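PDB 2CXI: phenylalanine--tRNA ligase beta subunit from Pyrococcus horikoshii, which forms, with the alpha subunit, the tetrameric enzyme that attaches L-phenylalanine to tRNA(Phe) using ATP, releasing AMP and diphosphate. Local coordinates for residues L11-G16 with R113-S118; S61-A66 with A255-K260. All coordinates share one frame; numbering follows the deposited sequence.

Contact 1: L11-G16 with R113-S118; sequences LERLIG and RLDEDS
Arg13 and Asp115 approach from opposite directions and meet with their flat groups nearly coplanar, the guanidinium and carboxylate planes being 12° apart. The grip is end-on, one terminal nitrogen to each oxygen. Arg13 NH2 reaches Asp115 OD1 at 2.7 Å on its syn lone pair, almost straight at 170°. Arg13 NH1 reaches Asp115 OD2 at 2.6 Å, also on the syn side though somewhat out of the carboxylate plane. A weak third bond runs from NH2 to OD2. On the arginine side the chain runs extended from CG to NE, which carries the charge across from helix 8-15.

The aspartate is itself fixed by a capping box at the start of helix 116-133. With CG lodged between the backbone N and the carbonyl carbon (chi1 48°), Asp115 OD1 turns back to accept from Ser118 N at 3.0 Å, nearly along the C-O axis, while Asp115 N donates to Ser118 OG at 2.9 Å. OD1 therefore serves two donors, the cap and the arginine. Asp117 adds its CB, 3.5 Å from Arg13 NH2; its carboxylate turns instead to Ser7 and Lys44. Asp10, within helix 8-15, forms a salt bridge with Arg13 NE.

The contact thus ties the N-terminal helix 8-15 to the N-terminus of a helix in the B3/4 domain, which in this family probably carries the amino acid-editing activity. Because the carboxylate both caps a helix and faces a guanidinium, each would tend to stabilise its negative charge, so Asp115 is probably ionised.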
loop_
_atom_site.group_PDB
_atom_site.type_symbol
_atom_site.label_atom_id
_atom_site.label_comp_id
_atom_site.label_asym_id
_atom_site.label_seq_id
_atom_site.Cartn_x
_atom_site.Cartn_y
_atom_site.Cartn_z
ATOM N N LEU A 11 -18.101 38.939 11.441
ATOM C CA LEU A 11 -19.450 38.830 10.875
ATOM C C LEU A 11 -19.598 39.568 9.549
ATOM O O LEU A 11 -20.146 39.023 8.557
ATOM C CB LEU A 11 -20.443 39.441 11.871
ATOM C CG LEU A 11 -21.213 38.681 12.959
ATOM C CD1 LEU A 11 -21.367 37.158 12.949
ATOM C CD2 LEU A 11 -21.175 39.329 14.347
ATOM N N GLU A 12 -19.107 40.807 9.512
ATOM C CA GLU A 12 -19.211 41.647 8.330
ATOM C C GLU A 12 -18.400 41.128 7.115
ATOM O O GLU A 12 -18.894 41.219 5.990
ATOM C CB GLU A 12 -18.879 43.117 8.680
ATOM C CG GLU A 12 -19.966 43.641 9.638
ATOM C CD GLU A 12 -19.751 45.036 10.194
ATOM O OE1 GLU A 12 -18.595 45.538 10.215
ATOM O OE2 GLU A 12 -20.787 45.642 10.612
ATOM N N ARG A 13 -17.204 40.593 7.333
ATOM C CA ARG A 13 -16.470 39.942 6.214
ATOM C C ARG A 13 -17.238 38.733 5.702
ATOM O O ARG A 13 -17.299 38.522 4.493
ATOM C CB ARG A 13 -15.004 39.619 6.560
ATOM C CG ARG A 13 -14.750 38.597 7.664
ATOM C CD ARG A 13 -13.346 37.970 7.650
ATOM N NE ARG A 13 -13.092 37.166 8.834
ATOM C CZ ARG A 13 -11.872 36.798 9.228
ATOM N NH1 ARG A 13 -10.794 37.157 8.522
ATOM N NH2 ARG A 13 -11.720 36.070 10.324
ATOM N N LEU A 14 -17.888 37.987 6.602
ATOM C CA LEU A 14 -18.682 36.828 6.215
ATOM C C LEU A 14 -19.969 37.199 5.442
ATOM O O LEU A 14 -20.306 36.605 4.404
ATOM C CB LEU A 14 -18.981 35.953 7.455
ATOM C CG LEU A 14 -17.798 35.219 8.102
ATOM C CD1 LEU A 14 -18.229 34.715 9.489
ATOM C CD2 LEU A 14 -17.323 34.056 7.182
ATOM N N ILE A 15 -20.689 38.215 5.931
ATOM C CA ILE A 15 -21.891 38.681 5.247
ATOM C C ILE A 15 -21.494 39.462 4.009
ATOM O O ILE A 15 -22.212 39.440 3.029
ATOM C CB ILE A 15 -22.698 39.650 6.192
ATOM C CG1 ILE A 15 -23.249 38.830 7.403
ATOM C CG2 ILE A 15 -23.790 40.340 5.402
ATOM C CD1 ILE A 15 -23.535 39.685 8.631
ATOM N N GLY A 16 -20.377 40.177 4.098
ATOM C CA GLY A 16 -19.780 40.874 2.941
ATOM C C GLY A 16 -20.069 42.381 2.952
ATOM O O GLY A 16 -19.704 43.084 2.015
ATOM N N ARG A 113 -7.716 29.756 5.103
ATOM C CA ARG A 113 -6.737 30.723 5.578
ATOM C C ARG A 113 -7.230 31.232 6.930
ATOM O O ARG A 113 -8.124 32.058 6.994
ATOM C CB ARG A 113 -6.557 31.866 4.558
ATOM C CG ARG A 113 -6.284 31.403 3.091
ATOM C CD ARG A 113 -6.281 32.541 2.008
ATOM N NE ARG A 113 -5.990 33.824 2.672
ATOM C CZ ARG A 113 -6.892 34.796 2.877
ATOM N NH1 ARG A 113 -8.147 34.678 2.420
ATOM N NH2 ARG A 113 -6.530 35.900 3.521
ATOM N N LEU A 114 -6.632 30.751 8.013
ATOM C CA LEU A 114 -7.134 31.037 9.345
ATOM C C LEU A 114 -6.526 32.311 9.918
ATOM O O LEU A 114 -5.519 32.806 9.418
ATOM C CB LEU A 114 -6.917 29.848 10.307
ATOM C CG LEU A 114 -7.471 28.524 9.784
ATOM C CD1 LEU A 114 -7.105 27.450 10.825
ATOM C CD2 LEU A 114 -9.009 28.678 9.585
ATOM N N ASP A 115 -7.186 32.859 10.928
ATOM C CA ASP A 115 -6.649 33.987 11.704
ATOM C C ASP A 115 -7.227 33.917 13.083
ATOM O O ASP A 115 -7.937 32.937 13.421
ATOM C CB ASP A 115 -6.939 35.343 11.034
ATOM C CG ASP A 115 -8.420 35.511 10.593
ATOM O OD1 ASP A 115 -9.355 35.219 11.376
ATOM O OD2 ASP A 115 -8.735 35.973 9.475
ATOM N N GLU A 116 -6.939 34.927 13.909
ATOM C CA GLU A 116 -7.396 34.894 15.296
ATOM C C GLU A 116 -8.914 34.709 15.385
ATOM O O GLU A 116 -9.380 33.927 16.190
ATOM C CB GLU A 116 -6.996 36.167 16.073
ATOM C CG GLU A 116 -5.539 36.167 16.569
ATOM C CD GLU A 116 -5.119 37.498 17.201
ATOM O OE1 GLU A 116 -6.029 38.265 17.668
ATOM O OE2 GLU A 116 -3.878 37.784 17.235
ATOM N N ASP A 117 -9.667 35.473 14.596
ATOM C CA ASP A 117 -11.137 35.396 14.634
ATOM C C ASP A 117 -11.679 34.026 14.188
ATOM O O ASP A 117 -12.525 33.444 14.867
ATOM C CB ASP A 117 -11.747 36.479 13.782
ATOM C CG ASP A 117 -11.814 37.849 14.512
ATOM O OD1 ASP A 117 -11.408 37.956 15.691
ATOM O OD2 ASP A 117 -12.280 38.862 13.958
ATOM N N SER A 118 -11.240 33.549 13.031
ATOM C CA SER A 118 -11.735 32.238 12.534
ATOM C C SER A 118 -11.306 31.078 13.417
ATOM O O SER A 118 -12.099 30.166 13.695
ATOM C CB SER A 118 -11.393 31.995 11.071
ATOM O OG SER A 118 -10.021 32.110 10.796
#

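Contact 2: S61-A66 with A255-K260; sequences SAEGVA and AERGGK
Glu63 bends at chi2 (85°), with CG anti to the carbonyl carbon, and this kink turns its carboxylate toward Arg257, whose chain comes extended from CG to NE across it. The two side chains cross at about a right angle, and their carboxylate and guanidinium planes stand 83° apart. The grip is side-on, through NE and NH1, and both nitrogens donate to a single oxygen. Arg257 NE meets Glu63 OE2 at 2.7 Å from the anti side, while Arg257 NH1 comes to the same OE2 at 3.0 Å from above the carboxylate plane. The second oxygen is held within its own segment: Ser61 OG, at the N-cap position of helix 62-72, donates to Glu63 OE1 at 2.6 Å. With both oxygens engaged, rotation of the carboxylate is restrained.

Arg257 belongs to a type I turn from Ala255 to Gly258, where Gly258, with positive phi, is the C-prime residue of a Schellman motif ending helix 240-255. That helix leads through the turn into strand 260-267 of the B3/4 region, so the salt bridge ties the turn that follows helix 240-255 to the first turn of helix 62-72. A lysine in place of Glu63 would probably leave Arg257 facing a like charge and Ser61 OG without its acceptor.

Beside the charged pair, Glu63 CB packs on Glu256 CB at 4.0 Å, and Ala62 CB lies 4.2 Å from Arg257 NH1, which has a second carboxylate partner in Asp10. A water links the backbone of one segment to a side chain of the other, donating to Glu63 O at 2.8 Å and to Glu256 OE1 at 2.6 Å; that same OE1 is paired with Lys70.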
loop_
_atom_site.group_PDB
_atom_site.type_symbol
_atom_site.label_atom_id
_atom_site.label_comp_id
_atom_site.label_asym_id
_atom_site.label_seq_id
_atom_site.Cartn_x
_atom_site.Cartn_y
_atom_site.Cartn_z
ATOM N N SER A 61 -22.451 30.105 16.002
ATOM C CA SER A 61 -21.166 30.702 15.708
ATOM C C SER A 61 -21.348 31.832 14.717
ATOM O O SER A 61 -22.417 31.953 14.089
ATOM C CB SER A 61 -20.198 29.645 15.105
ATOM O OG SER A 61 -20.626 29.313 13.788
ATOM N N ALA A 62 -20.270 32.582 14.496
ATOM C CA ALA A 62 -20.290 33.697 13.515
ATOM C C ALA A 62 -20.703 33.217 12.136
ATOM O O ALA A 62 -21.443 33.902 11.405
ATOM C CB ALA A 62 -18.912 34.359 13.420
ATOM N N GLU A 63 -20.197 32.030 11.765
ATOM C CA GLU A 63 -20.459 31.525 10.411
ATOM C C GLU A 63 -21.957 31.293 10.216
ATOM O O GLU A 63 -22.523 31.627 9.163
ATOM C CB GLU A 63 -19.662 30.225 10.104
ATOM C CG GLU A 63 -18.143 30.369 10.237
ATOM C CD GLU A 63 -17.627 30.168 11.660
ATOM O OE1 GLU A 63 -18.420 30.009 12.610
ATOM O OE2 GLU A 63 -16.409 30.145 11.844
ATOM N N GLY A 64 -22.583 30.663 11.210
ATOM C CA GLY A 64 -24.003 30.312 11.134
ATOM C C GLY A 64 -24.901 31.549 11.214
ATOM O O GLY A 64 -25.931 31.638 10.531
ATOM N N VAL A 65 -24.490 32.501 12.050
ATOM C CA VAL A 65 -25.201 33.786 12.181
ATOM C C VAL A 65 -25.176 34.612 10.865
ATOM O O VAL A 65 -26.223 35.113 10.388
ATOM C CB VAL A 65 -24.620 34.589 13.363
ATOM C CG1 VAL A 65 -25.251 36.029 13.425
ATOM C CG2 VAL A 65 -24.876 33.858 14.649
ATOM N N ALA A 66 -23.979 34.726 10.269
ATOM C CA ALA A 66 -23.777 35.440 9.017
ATOM C C ALA A 66 -24.576 34.766 7.922
ATOM O O ALA A 66 -25.153 35.418 7.070
ATOM C CB ALA A 66 -22.295 35.444 8.662
ATOM N N ALA A 255 -16.934 25.779 5.459
ATOM C CA ALA A 255 -17.257 26.130 4.068
ATOM C C ALA A 255 -17.568 27.637 3.901
ATOM O O ALA A 255 -17.252 28.243 2.859
ATOM C CB ALA A 255 -18.389 25.278 3.539
ATOM N N GLU A 256 -18.152 28.247 4.935
ATOM C CA GLU A 256 -18.426 29.717 4.890
ATOM C C GLU A 256 -17.167 30.560 4.865
ATOM O O GLU A 256 -17.213 31.744 4.486
ATOM C CB GLU A 256 -19.278 30.189 6.087
ATOM C CG GLU A 256 -20.722 29.705 6.062
ATOM C CD GLU A 256 -21.553 30.271 4.921
ATOM O OE1 GLU A 256 -21.559 31.499 4.664
ATOM O OE2 GLU A 256 -22.185 29.458 4.259
ATOM N N ARG A 257 -16.058 29.976 5.305
ATOM C CA ARG A 257 -14.728 30.583 5.241
ATOM C C ARG A 257 -13.929 30.121 3.991
ATOM O O ARG A 257 -12.701 30.272 3.941
ATOM C CB ARG A 257 -13.937 30.221 6.527
ATOM C CG ARG A 257 -14.736 30.528 7.816
ATOM C CD ARG A 257 -13.872 30.869 8.981
ATOM N NE ARG A 257 -14.601 31.357 10.164
ATOM C CZ ARG A 257 -14.831 32.636 10.444
ATOM N NH1 ARG A 257 -15.490 32.933 11.547
ATOM N NH2 ARG A 257 -14.448 33.603 9.624
ATOM N N GLY A 258 -14.610 29.547 2.999
ATOM C CA GLY A 258 -13.929 29.173 1.757
ATOM C C GLY A 258 -13.351 27.761 1.799
ATOM O O GLY A 258 -12.755 27.302 0.812
ATOM N N GLY A 259 -13.528 27.053 2.923
ATOM C CA GLY A 259 -13.068 25.653 3.028
ATOM C C GLY A 259 -13.691 24.713 2.004
ATOM O O GLY A 259 -14.894 24.780 1.700
ATOM N N LYS A 260 -12.882 23.804 1.476
ATOM C CA LYS A 260 -13.376 22.779 0.530
ATOM C C LYS A 260 -13.529 21.460 1.284
ATOM O O LYS A 260 -12.567 20.953 1.843
ATOM C CB LYS A 260 -12.449 22.698 -0.709
ATOM C CG LYS A 260 -12.390 24.099 -1.432
ATOM C CD LYS A 260 -11.435 24.120 -2.624
ATOM C CE LYS A 260 -11.427 25.528 -3.284
ATOM N NZ LYS A 260 -10.040 25.862 -3.815
HETATM O O HOH W 1 -21.478 32.894 6.839
#

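Each contact sets a different N-terminal helix, 8-15 or 62-72, against a segment of the B3/4 region, and each centres on an arginine and an acid, but their settings differ. The centre of contact 1 lies about 17 Å from the centre of the chain, that of contact 2 about 10 Å. In contact 1 an exposed arginine reaches a partly exposed aspartate; contact 2 has a buried glutamate as acceptor. The coplanar, oxygen-by-oxygen pairing of the first contrasts with the perpendicular, single-oxygen pairing of the second. Their centres are 8 Å apart, and the sites touch: Arg13 NH2 lies 3.7 Å from Arg257 NH2, with Asp10 paired to both arginines, while Leu14 CB packs on Ala66 CB at 3.6 Å.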